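Benzoylformate Decarboxylase (Polynucleobacter necessarius, PDB 4K9Q) binds thiamine diphosphate and magnesium and probably catalyses the decarboxylation of benzoylformate to benzaldehyde and carbon dioxide. Local coordinates at residues L57-R62 and A234-F239; G248-T251 and S256-K259; P339-D344 and R351-L356; E361-E366 and T506-A511. All coordinates share one frame; numbering follows the deposited sequence.

In the fold
From the N terminus, contact 1 comes first. It closes a loop of 171 residues and ties helix 47-61, in the N-terminal domain, to a loop between strands 228-230 and 246-249 of the central one. Contact 2 follows within the central domain. It closes a short turn between strand 246-249, the outermost strand of its sheet within this chain, and helix 254-260. Contact 3 folds 339-344 back on the first turn of helix 352-361. Contact 4 follows and joins 361-366 to helix 501-513, spanning 139 residues. The four contacts run in series; none nests in or crosses another. Contacts 3 and 4 lie closest together, with centres about 17 Å apart.

Contact 1: L57-R62 and A234-F239; sequences LSQSLR and AERTPF
Arg236 reaches across to Gln59 and Arg62. Its CB starts toward the helix, and the chain runs out extended until a turn about the CG-CD bond (chi3 64°) swings NE and the guanidinium aside. Arg236 CD lies 3.7 Å from Gln59 OE1. The guanidinium slides past the Gln59 amide in the opposite direction, their planes 11° apart. Arg236 NH1 comes to 3.6 Å from Gln59 OE1, but this is not a hydrogen bond; the Gln59 amide uses NE2 to bond Asp55. Arg236 NH1 instead gives a proton to a water at 2.8 Å, in the guanidinium plane. The same water donates to the backbone O of Gln59, also at 2.8 Å, and lies over a face of the Arg62 guanidinium, offset toward its rim. The contact joins helix 47-61, in the N-terminal cofactor-binding domain of this three-part thiamine diphosphate enzyme, to a loop of the central domain. At the other tip, Arg236 NH2 stands 3.3 Å from Arg62 NH2, the two planes 51° apart. Both nitrogens share a salt bridge to Asp390 OD1. A leucine at Arg236 would probably leave the water without the N-H it accepts and Asp390 with one arginine fewer. Arg62 NH2 also bonds Ala209 O.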
loop_
_atom_site.group_PDB
_atom_site.type_symbol
_atom_site.label_atom_id
_atom_site.label_comp_id
_atom_site.label_asym_id
_atom_site.label_seq_id
_atom_site.Cartn_x
_atom_site.Cartn_y
_atom_site.Cartn_z
ATOM N N LEU A 57 26.220 -0.533 14.052
ATOM C CA LEU A 57 27.130 0.593 13.866
ATOM C C LEU A 57 26.421 1.935 14.089
ATOM O O LEU A 57 26.922 2.797 14.814
ATOM C CB LEU A 57 27.763 0.549 12.478
ATOM C CG LEU A 57 28.792 1.642 12.187
ATOM C CD1 LEU A 57 29.902 1.622 13.243
ATOM C CD2 LEU A 57 29.367 1.445 10.790
ATOM N N SER A 58 25.260 2.108 13.473
ATOM C CA SER A 58 24.487 3.349 13.630
ATOM C C SER A 58 24.110 3.611 15.101
ATOM O O SER A 58 24.108 4.752 15.552
ATOM C CB SER A 58 23.239 3.316 12.744
ATOM O OG SER A 58 22.408 4.441 12.996
ATOM N N GLN A 59 23.794 2.556 15.851
ATOM C CA GLN A 59 23.455 2.724 17.260
ATOM C C GLN A 59 24.684 3.210 18.020
ATOM O O GLN A 59 24.590 4.078 18.887
ATOM C CB GLN A 59 22.931 1.420 17.870
ATOM C CG GLN A 59 21.536 1.011 17.374
ATOM C CD GLN A 59 20.932 -0.114 18.199
ATOM O OE1 GLN A 59 21.259 -0.284 19.379
ATOM N NE2 GLN A 59 20.048 -0.888 17.588
ATOM N N SER A 60 25.841 2.651 17.675
ATOM C CA SER A 60 27.078 3.014 18.348
ATOM C C SER A 60 27.423 4.477 18.092
ATOM O O SER A 60 27.800 5.196 19.012
ATOM C CB SER A 60 28.224 2.115 17.878
ATOM O OG SER A 60 29.462 2.469 18.485
ATOM N N LEU A 61 27.281 4.908 16.845
ATOM C CA LEU A 61 27.732 6.239 16.432
ATOM C C LEU A 61 26.696 7.351 16.614
ATOM O O LEU A 61 27.046 8.527 16.571
ATOM C CB LEU A 61 28.210 6.211 14.976
ATOM C CG LEU A 61 29.364 5.235 14.737
ATOM C CD1 LEU A 61 29.838 5.288 13.308
ATOM C CD2 LEU A 61 30.514 5.529 15.684
ATOM N N ARG A 62 25.429 6.969 16.801
ATOM C CA ARG A 62 24.310 7.922 16.830
ATOM C C ARG A 62 24.244 8.816 15.586
ATOM O O ARG A 62 24.066 10.040 15.670
ATOM C CB ARG A 62 24.311 8.735 18.125
ATOM C CG ARG A 62 23.922 7.889 19.330
ATOM C CD ARG A 62 23.903 8.668 20.634
ATOM N NE ARG A 62 23.311 7.863 21.699
ATOM C CZ ARG A 62 23.993 7.025 22.473
ATOM N NH1 ARG A 62 25.298 6.872 22.300
ATOM N NH2 ARG A 62 23.361 6.333 23.421
ATOM N N ALA A 234 13.129 -4.367 27.366
ATOM C CA ALA A 234 13.920 -3.171 27.115
ATOM C C ALA A 234 15.212 -3.581 26.414
ATOM O O ALA A 234 16.054 -4.271 26.987
ATOM C CB ALA A 234 14.215 -2.430 28.414
ATOM N N GLU A 235 15.347 -3.130 25.171
ATOM C CA GLU A 235 16.428 -3.532 24.285
ATOM C C GLU A 235 17.795 -3.028 24.747
ATOM O O GLU A 235 18.832 -3.617 24.408
ATOM C CB GLU A 235 16.136 -3.024 22.868
ATOM C CG GLU A 235 16.010 -1.493 22.757
ATOM C CD GLU A 235 14.588 -0.985 22.876
ATOM O OE1 GLU A 235 13.762 -1.577 23.613
ATOM O OE2 GLU A 235 14.287 0.038 22.231
ATOM N N ARG A 236 17.793 -1.927 25.502
ATOM C CA ARG A 236 19.022 -1.313 25.996
ATOM C C ARG A 236 18.814 -0.800 27.411
ATOM O O ARG A 236 17.781 -0.205 27.721
ATOM C CB ARG A 236 19.459 -0.177 25.080
ATOM C CG ARG A 236 19.913 -0.670 23.726
ATOM C CD ARG A 236 20.151 0.458 22.786
ATOM N NE ARG A 236 21.241 1.310 23.244
ATOM C CZ ARG A 236 21.679 2.354 22.559
ATOM N NH1 ARG A 236 21.112 2.645 21.398
ATOM N NH2 ARG A 236 22.674 3.098 23.033
ATOM N N THR A 237 19.804 -1.052 28.260
ATOM C CA THR A 237 19.711 -0.769 29.685
ATOM C C THR A 237 19.334 0.692 29.951
ATOM O O THR A 237 20.021 1.602 29.499
ATOM C CB THR A 237 21.065 -1.066 30.362
ATOM O OG1 THR A 237 21.499 -2.384 29.995
ATOM C CG2 THR A 237 20.936 -0.966 31.871
ATOM N N PRO A 238 18.229 0.925 30.681
ATOM C CA PRO A 238 17.866 2.322 30.930
ATOM C C PRO A 238 18.280 2.870 32.305
ATOM O O PRO A 238 18.130 4.068 32.531
ATOM C CB PRO A 238 16.338 2.294 30.830
ATOM C CG PRO A 238 15.972 0.941 31.316
ATOM C CD PRO A 238 17.098 0.010 30.905
ATOM N N PHE A 239 18.773 2.023 33.199
ATOM C CA PHE A 239 19.071 2.452 34.565
ATOM C C PHE A 239 20.151 1.529 35.163
ATOM O O PHE A 239 20.163 0.322 34.894
ATOM C CB PHE A 239 17.777 2.395 35.389
ATOM C CG PHE A 239 17.857 3.075 36.737
ATOM C CD1 PHE A 239 18.071 2.337 37.891
ATOM C CD2 PHE A 239 17.672 4.444 36.849
ATOM C CE1 PHE A 239 18.126 2.953 39.140
ATOM C CE2 PHE A 239 17.721 5.069 38.093
ATOM C CZ PHE A 239 17.949 4.321 39.240
HETATM O O HOH W 1 22.189 4.924 20.094
#

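Contact 2: G248-T251 and S256-K259; sequences GALT and SLEK
Thr251 and Leu257 bring their backbones together, CA to CA 5.3 Å. The chain leaves strand 246-249, turns, and comes back as helix 254-260. Leu250 and Thr251 still have extended backbone angles, while Ser256 and Leu257 are already helical. Backbone bonds to Ala230 hold Gly248 and Leu250 against the neighbouring strand 228-230. Thr251 N is taken by Gln260 OE1.

This is a strand-to-helix turn after the outermost strand, within this chain, of the six-stranded parallel sheet of the central domain, whose strand order 3-2-1-4-5-6 is that of a Rossmann-like fold. On one side of the turn the hydroxyls meet: Thr251 OG1 and Ser256 OG approach to 2.7 Å, a hydrogen-bonding distance, though Gly253 O competes for the Ser256 proton. Both oxygens sit in the crowded position between backbone N and carbonyl carbon (chi1 60° and 62°), which turns them to face each other.

The leucines make the apolar half. Leu250 CD1 rests 3.9 Å from Leu257 CG, and Leu250 CB touches the same branch point at 4.1 Å. Leu257 CB and CD1 each lie 3.7 Å from Thr251 O, a buried carbonyl with no polar partner in the model. Leu257 further packs on Pro232 and Phe275.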
loop_
_atom_site.group_PDB
_atom_site.type_symbol
_atom_site.label_atom_id
_atom_site.label_comp_id
_atom_site.label_asym_id
_atom_site.label_seq_id
_atom_site.Cartn_x
_atom_site.Cartn_y
_atom_site.Cartn_z
ATOM N N GLY A 248 14.520 -4.531 39.100
ATOM C CA GLY A 248 14.735 -5.582 38.116
ATOM C C GLY A 248 13.971 -5.281 36.836
ATOM O O GLY A 248 13.498 -4.162 36.651
ATOM N N ALA A 249 13.848 -6.280 35.965
ATOM C CA ALA A 249 13.135 -6.147 34.701
ATOM C C ALA A 249 11.731 -6.693 34.870
ATOM O O ALA A 249 11.551 -7.775 35.438
ATOM C CB ALA A 249 13.861 -6.919 33.613
ATOM N N LEU A 250 10.732 -5.962 34.387
ATOM C CA LEU A 250 9.361 -6.434 34.517
ATOM C C LEU A 250 9.107 -7.604 33.576
ATOM O O LEU A 250 9.680 -7.682 32.484
ATOM C CB LEU A 250 8.354 -5.307 34.239
ATOM C CG LEU A 250 8.258 -4.214 35.304
ATOM C CD1 LEU A 250 7.518 -3.001 34.749
ATOM C CD2 LEU A 250 7.592 -4.751 36.563
ATOM N N THR A 251 8.253 -8.519 34.018
ATOM C CA THR A 251 7.829 -9.617 33.171
ATOM C C THR A 251 6.892 -9.057 32.108
ATOM O O THR A 251 6.464 -7.908 32.199
ATOM C CB THR A 251 7.114 -10.694 33.989
ATOM O OG1 THR A 251 5.965 -10.118 34.624
ATOM C CG2 THR A 251 8.070 -11.252 35.057
ATOM N N SER A 256 1.040 -10.654 34.964
ATOM C CA SER A 256 2.285 -10.821 35.709
ATOM C C SER A 256 2.946 -9.472 35.999
ATOM O O SER A 256 3.428 -9.234 37.108
ATOM C CB SER A 256 3.261 -11.760 34.986
ATOM O OG SER A 256 3.647 -11.239 33.721
ATOM N N LEU A 257 2.958 -8.584 35.011
ATOM C CA LEU A 257 3.509 -7.249 35.222
ATOM C C LEU A 257 2.681 -6.530 36.299
ATOM O O LEU A 257 3.236 -5.945 37.232
ATOM C CB LEU A 257 3.535 -6.451 33.905
ATOM C CG LEU A 257 4.303 -5.124 33.909
ATOM C CD1 LEU A 257 4.666 -4.735 32.483
ATOM C CD2 LEU A 257 3.494 -4.013 34.594
ATOM N N GLU A 258 1.355 -6.597 36.171
ATOM C CA GLU A 258 0.445 -6.006 37.152
ATOM C C GLU A 258 0.820 -6.419 38.575
ATOM O O GLU A 258 0.905 -5.586 39.469
ATOM C CB GLU A 258 -1.003 -6.433 36.872
ATOM C CG GLU A 258 -2.010 -5.903 37.899
ATOM C CD GLU A 258 -3.252 -6.779 38.023
ATOM O OE1 GLU A 258 -3.443 -7.701 37.191
ATOM O OE2 GLU A 258 -4.048 -6.542 38.959
ATOM N N LYS A 259 1.049 -7.709 38.785
ATOM C CA LYS A 259 1.342 -8.199 40.126
ATOM C C LYS A 259 2.650 -7.627 40.658
ATOM O O LYS A 259 2.782 -7.361 41.855
ATOM C CB LYS A 259 1.363 -9.731 40.148
ATOM C CG LYS A 259 -0.035 -10.342 40.064
ATOM C CD LYS A 259 0.011 -11.864 40.029
ATOM C CE LYS A 259 -1.382 -12.446 39.808
ATOM N NZ LYS A 259 -2.334 -12.018 40.873
#

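Contact 3: P339-D344 and R351-L356; sequences PMTKED and RPHAVL
Glu343 and Arg351 form a salt bridge where a loop folds back on the start of helix 352-361. Arg351 is the N-cap residue of that helix, which leads on toward strand 368-372 of the C-terminal sheet. The two side chains cross at about a right angle, and carboxylate and guanidinium planes are nearly perpendicular (87°). Arg351 NH1 donates to Glu343 OE1 at 3.0 Å. The acceptor lies in the guanidinium plane, but the proton reaches OE1 from above the carboxylate plane, 49° out of it. OE1 also takes the backbone N of Asp344 at 2.8 Å, on its anti lone pair, so two donors grip one oxygen and fix the turn of the carboxylate.

The aliphatic part of Glu343 lies on the helix. Chi1 (-180°) puts CG anti to the backbone N, where Glu343 CG lies 3.8 Å from Ala354 CB; the bend at chi2 then turns the carboxylate toward Arg351. Glu343 CB is 3.9 Å from His353 CB.

His353 turns its ring toward the other end of the loop. Met340 CG meets the ring edge at 4.1 Å from CE1, while Thr341 O sits obliquely, 3.2 Å from CE1. The ring nitrogens have partners beyond the contact: ND1 bonds Glu357 and NE2 bonds Asp382. Those two acidic residues also take the backbone N of Glu343 and of Thr341, so they hold ring and loop in step. One water accepts from His353 N and donates to Glu343 OE2, at 2.9 Å from that oxygen.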
loop_
_atom_site.group_PDB
_atom_site.type_symbol
_atom_site.label_atom_id
_atom_site.label_comp_id
_atom_site.label_asym_id
_atom_site.label_seq_id
_atom_site.Cartn_x
_atom_site.Cartn_y
_atom_site.Cartn_z
ATOM N N PRO A 339 21.059 -10.045 46.098
ATOM C CA PRO A 339 22.319 -10.280 45.392
ATOM C C PRO A 339 22.191 -11.430 44.400
ATOM O O PRO A 339 21.301 -12.284 44.528
ATOM C CB PRO A 339 23.290 -10.684 46.506
ATOM C CG PRO A 339 22.675 -10.216 47.759
ATOM C CD PRO A 339 21.187 -10.216 47.553
ATOM N N MET A 340 23.097 -11.446 43.428
ATOM C CA MET A 340 23.182 -12.526 42.465
ATOM C C MET A 340 23.257 -13.848 43.212
ATOM O O MET A 340 24.005 -13.974 44.190
ATOM C CB MET A 340 24.424 -12.345 41.594
ATOM C CG MET A 340 24.596 -13.420 40.532
ATOM S SD MET A 340 26.249 -13.395 39.840
ATOM C CE MET A 340 27.212 -14.064 41.196
ATOM N N THR A 341 22.461 -14.817 42.769
ATOM C CA THR A 341 22.538 -16.174 43.312
ATOM C C THR A 341 23.755 -16.909 42.761
ATOM O O THR A 341 24.371 -16.459 41.792
ATOM C CB THR A 341 21.270 -16.991 42.987
ATOM O OG1 THR A 341 21.147 -17.150 41.568
ATOM C CG2 THR A 341 20.026 -16.302 43.543
ATOM N N LYS A 342 24.109 -18.028 43.393
ATOM C CA LYS A 342 25.273 -18.812 42.998
ATOM C C LYS A 342 24.819 -20.213 42.597
ATOM O O LYS A 342 24.331 -20.983 43.429
ATOM C CB LYS A 342 26.290 -18.887 44.147
ATOM C CG LYS A 342 26.857 -17.536 44.594
ATOM C CD LYS A 342 27.958 -17.054 43.669
ATOM C CE LYS A 342 28.523 -15.712 44.133
ATOM N NZ LYS A 342 29.686 -15.269 43.306
ATOM N N GLU A 343 24.964 -20.532 41.315
ATOM C CA GLU A 343 24.512 -21.810 40.778
ATOM C C GLU A 343 25.471 -22.927 41.198
ATOM O O GLU A 343 26.635 -22.675 41.507
ATOM C CB GLU A 343 24.418 -21.716 39.245
ATOM C CG GLU A 343 23.952 -22.976 38.520
ATOM C CD GLU A 343 22.560 -23.427 38.934
ATOM O OE1 GLU A 343 22.450 -24.206 39.909
ATOM O OE2 GLU A 343 21.574 -23.018 38.274
ATOM N N ASP A 344 24.960 -24.155 41.215
ATOM C CA ASP A 344 25.760 -25.345 41.495
ATOM C C ASP A 344 26.695 -25.653 40.323
ATOM O O ASP A 344 26.256 -26.141 39.280
ATOM C CB ASP A 344 24.821 -26.529 41.754
ATOM C CG ASP A 344 25.552 -27.774 42.218
ATOM O OD1 ASP A 344 26.798 -27.825 42.118
ATOM O OD2 ASP A 344 24.866 -28.714 42.662
ATOM N N ARG A 351 24.996 -25.925 33.737
ATOM C CA ARG A 351 23.828 -25.070 33.893
ATOM C C ARG A 351 24.144 -23.652 33.441
ATOM O O ARG A 351 25.186 -23.097 33.788
ATOM C CB ARG A 351 23.371 -25.081 35.347
ATOM C CG ARG A 351 22.924 -26.464 35.797
ATOM C CD ARG A 351 22.505 -26.452 37.236
ATOM N NE ARG A 351 22.134 -27.785 37.696
ATOM C CZ ARG A 351 21.747 -28.051 38.938
ATOM N NH1 ARG A 351 21.689 -27.074 39.832
ATOM N NH2 ARG A 351 21.421 -29.290 39.284
ATOM N N PRO A 352 23.236 -23.047 32.661
ATOM C CA PRO A 352 23.530 -21.729 32.087
ATOM C C PRO A 352 23.829 -20.612 33.105
ATOM O O PRO A 352 24.649 -19.750 32.784
ATOM C CB PRO A 352 22.276 -21.417 31.255
ATOM C CG PRO A 352 21.203 -22.299 31.805
ATOM C CD PRO A 352 21.910 -23.549 32.266
ATOM N N HIS A 353 23.204 -20.612 34.284
ATOM C CA HIS A 353 23.523 -19.579 35.273
ATOM C C HIS A 353 25.005 -19.694 35.669
ATOM O O HIS A 353 25.683 -18.688 35.855
ATOM C CB HIS A 353 22.618 -19.680 36.505
ATOM C CG HIS A 353 22.612 -18.453 37.370
ATOM N ND1 HIS A 353 23.684 -18.085 38.157
ATOM C CD2 HIS A 353 21.649 -17.525 37.592
ATOM C CE1 HIS A 353 23.384 -16.981 38.820
ATOM N NE2 HIS A 353 22.154 -16.623 38.496
ATOM N N ALA A 354 25.516 -20.917 35.782
ATOM C CA ALA A 354 26.921 -21.077 36.152
ATOM C C ALA A 354 27.831 -20.632 35.013
ATOM O O ALA A 354 28.859 -20.001 35.241
ATOM C CB ALA A 354 27.215 -22.512 36.551
ATOM N N VAL A 355 27.450 -20.967 33.782
ATOM C CA VAL A 355 28.186 -20.508 32.607
ATOM C C VAL A 355 28.270 -18.978 32.620
ATOM O O VAL A 355 29.346 -18.400 32.439
ATOM C CB VAL A 355 27.535 -21.003 31.293
ATOM C CG1 VAL A 355 28.203 -20.355 30.075
ATOM C CG2 VAL A 355 27.625 -22.522 31.205
ATOM N N LEU A 356 27.134 -18.329 32.852
ATOM C CA LEU A 356 27.090 -16.871 32.907
ATOM C C LEU A 356 27.974 -16.300 34.019
ATOM O O LEU A 356 28.694 -15.323 33.802
ATOM C CB LEU A 356 25.653 -16.385 33.061
ATOM C CG LEU A 356 24.759 -16.583 31.836
ATOM C CD1 LEU A 356 23.313 -16.508 32.256
ATOM C CD2 LEU A 356 25.092 -15.563 30.731
HETATM O O HOH W 2 21.111 -22.334 35.467
HETATM O O HOH W 3 26.732 -26.460 36.295
#

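Contact 4: E361-E366 and T506-A511; sequences ENSPKE and TAYLEA
Helix 501-513 joins two adjacent parallel strands of the C-terminal sheet, 494-497 and 517-523, in a beta-alpha-beta unit. Its Tyr508 and Leu509 meet Asn362 and Ser363, in the loop between helix 352-361 and strand 368-372.

The polar link is a hydrogen bond from Tyr508 OH to Ser363 OG, 2.7 Å long. The serine oxygen lies at the ring edge, in the plane of the tyrosine. CG of Tyr508 points anti to the backbone N (chi1 -177°), which carries the ring out from the helix to the loop. Ser363 OG is bonded in turn to the backbone O of Leu359, so a short relay runs from the tyrosine to helix 352-361.

Asn362 fills the angle between Tyr508 and Leu509. Asn362 CB touches the ring edge at Tyr508 CD2, 4.0 Å away, and lies 3.9 Å from Leu509 CD2. Leu509 CD2 also comes to 3.7 Å from Asn362 O. The Asn362 side chain crosses Leu509 at about a right angle, and its ND2 bonds Val358 O in helix 352-361. A valine at Tyr508 would probably leave Ser363 OG without its donor and open a gap beside Asn362 CB.

Around this pair, Asn362 also touches Lys505 and Pro364 touches Leu512, both on helix 501-513. Ala507 and Ala511 of the same helix pack on strand 517-523, against Ile520. The contact thus sets the loop that follows helix 352-361 against a helix that itself packs on the sheet.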
loop_
_atom_site.group_PDB
_atom_site.type_symbol
_atom_site.label_atom_id
_atom_site.label_comp_id
_atom_site.label_asym_id
_atom_site.label_seq_id
_atom_site.Cartn_x
_atom_site.Cartn_y
_atom_site.Cartn_z
ATOM N N GLU A 361 32.663 -13.251 35.991
ATOM C CA GLU A 361 33.789 -13.126 36.915
ATOM C C GLU A 361 35.139 -13.037 36.208
ATOM O O GLU A 361 36.141 -12.692 36.832
ATOM C CB GLU A 361 33.782 -14.259 37.949
ATOM C CG GLU A 361 34.073 -15.621 37.378
ATOM C CD GLU A 361 33.747 -16.755 38.345
ATOM O OE1 GLU A 361 33.146 -16.498 39.416
ATOM O OE2 GLU A 361 34.084 -17.911 38.022
ATOM N N ASN A 362 35.165 -13.340 34.911
ATOM C CA ASN A 362 36.391 -13.234 34.123
ATOM C C ASN A 362 36.359 -12.100 33.098
ATOM O O ASN A 362 37.263 -11.987 32.270
ATOM C CB ASN A 362 36.698 -14.558 33.415
ATOM C CG ASN A 362 37.126 -15.650 34.381
ATOM O OD1 ASN A 362 38.244 -15.635 34.899
ATOM N ND2 ASN A 362 36.244 -16.617 34.609
ATOM N N SER A 363 35.311 -11.279 33.150
ATOM C CA SER A 363 35.164 -10.168 32.206
ATOM C C SER A 363 35.897 -8.926 32.692
ATOM O O SER A 363 35.904 -8.630 33.889
ATOM C CB SER A 363 33.690 -9.815 31.999
ATOM O OG SER A 363 32.985 -10.844 31.328
ATOM N N PRO A 364 36.500 -8.177 31.759
ATOM C CA PRO A 364 37.063 -6.886 32.150
ATOM C C PRO A 364 35.957 -5.904 32.511
ATOM O O PRO A 364 34.779 -6.129 32.192
ATOM C CB PRO A 364 37.817 -6.434 30.894
ATOM C CG PRO A 364 37.204 -7.180 29.781
ATOM C CD PRO A 364 36.759 -8.498 30.346
ATOM N N LYS A 365 36.326 -4.811 33.167
ATOM C CA LYS A 365 35.338 -3.819 33.572
ATOM C C LYS A 365 34.584 -3.248 32.370
ATOM O O LYS A 365 33.381 -3.031 32.445
ATOM C CB LYS A 365 35.992 -2.707 34.385
ATOM N N GLU A 366 35.283 -3.018 31.260
ATOM C CA GLU A 366 34.637 -2.441 30.085
ATOM C C GLU A 366 34.459 -3.415 28.915
ATOM O O GLU A 366 35.406 -3.702 28.175
ATOM C CB GLU A 366 35.377 -1.192 29.621
ATOM C CG GLU A 366 35.253 -0.031 30.581
ATOM C CD GLU A 366 35.406 1.299 29.882
ATOM O OE1 GLU A 366 34.885 2.301 30.414
ATOM O OE2 GLU A 366 36.032 1.343 28.798
ATOM N N THR A 506 39.298 -20.673 30.466
ATOM C CA THR A 506 40.505 -20.585 29.650
ATOM C C THR A 506 40.195 -20.046 28.256
ATOM O O THR A 506 40.901 -19.178 27.739
ATOM C CB THR A 506 41.191 -21.948 29.512
ATOM O OG1 THR A 506 41.538 -22.427 30.817
ATOM C CG2 THR A 506 42.452 -21.826 28.667
ATOM N N ALA A 507 39.146 -20.578 27.642
ATOM C CA ALA A 507 38.777 -20.158 26.290
ATOM C C ALA A 507 38.342 -18.687 26.248
ATOM O O ALA A 507 38.673 -17.951 25.309
ATOM C CB ALA A 507 37.689 -21.060 25.740
ATOM N N TYR A 508 37.599 -18.271 27.269
ATOM C CA TYR A 508 37.079 -16.917 27.329
ATOM C C TYR A 508 38.202 -15.900 27.529
ATOM O O TYR A 508 38.251 -14.873 26.846
ATOM C CB TYR A 508 36.010 -16.810 28.420
ATOM C CG TYR A 508 35.344 -15.452 28.517
ATOM C CD1 TYR A 508 34.785 -14.835 27.393
ATOM C CD2 TYR A 508 35.270 -14.784 29.738
ATOM C CE1 TYR A 508 34.169 -13.593 27.496
ATOM C CE2 TYR A 508 34.659 -13.552 29.846
ATOM C CZ TYR A 508 34.116 -12.954 28.719
ATOM O OH TYR A 508 33.503 -11.720 28.828
ATOM N N LEU A 509 39.114 -16.191 28.454
ATOM C CA LEU A 509 40.286 -15.331 28.645
ATOM C C LEU A 509 41.118 -15.225 27.360
ATOM O O LEU A 509 41.559 -14.135 26.972
ATOM C CB LEU A 509 41.142 -15.852 29.805
ATOM C CG LEU A 509 40.449 -15.719 31.161
ATOM C CD1 LEU A 509 41.339 -16.250 32.267
ATOM C CD2 LEU A 509 40.057 -14.270 31.437
ATOM N N GLU A 510 41.309 -16.354 26.686
ATOM C CA GLU A 510 42.010 -16.355 25.408
ATOM C C GLU A 510 41.297 -15.472 24.375
ATOM O O GLU A 510 41.928 -14.666 23.693
ATOM C CB GLU A 510 42.165 -17.778 24.877
ATOM C CG GLU A 510 42.894 -17.857 23.540
ATOM C CD GLU A 510 43.342 -19.266 23.199
ATOM O OE1 GLU A 510 43.521 -20.078 24.133
ATOM O OE2 GLU A 510 43.514 -19.562 21.995
ATOM N N ALA A 511 39.980 -15.613 24.268
ATOM C CA ALA A 511 39.229 -14.801 23.312
ATOM C C ALA A 511 39.333 -13.304 23.663
ATOM O O ALA A 511 39.420 -12.451 22.781
ATOM C CB ALA A 511 37.774 -15.257 23.244
#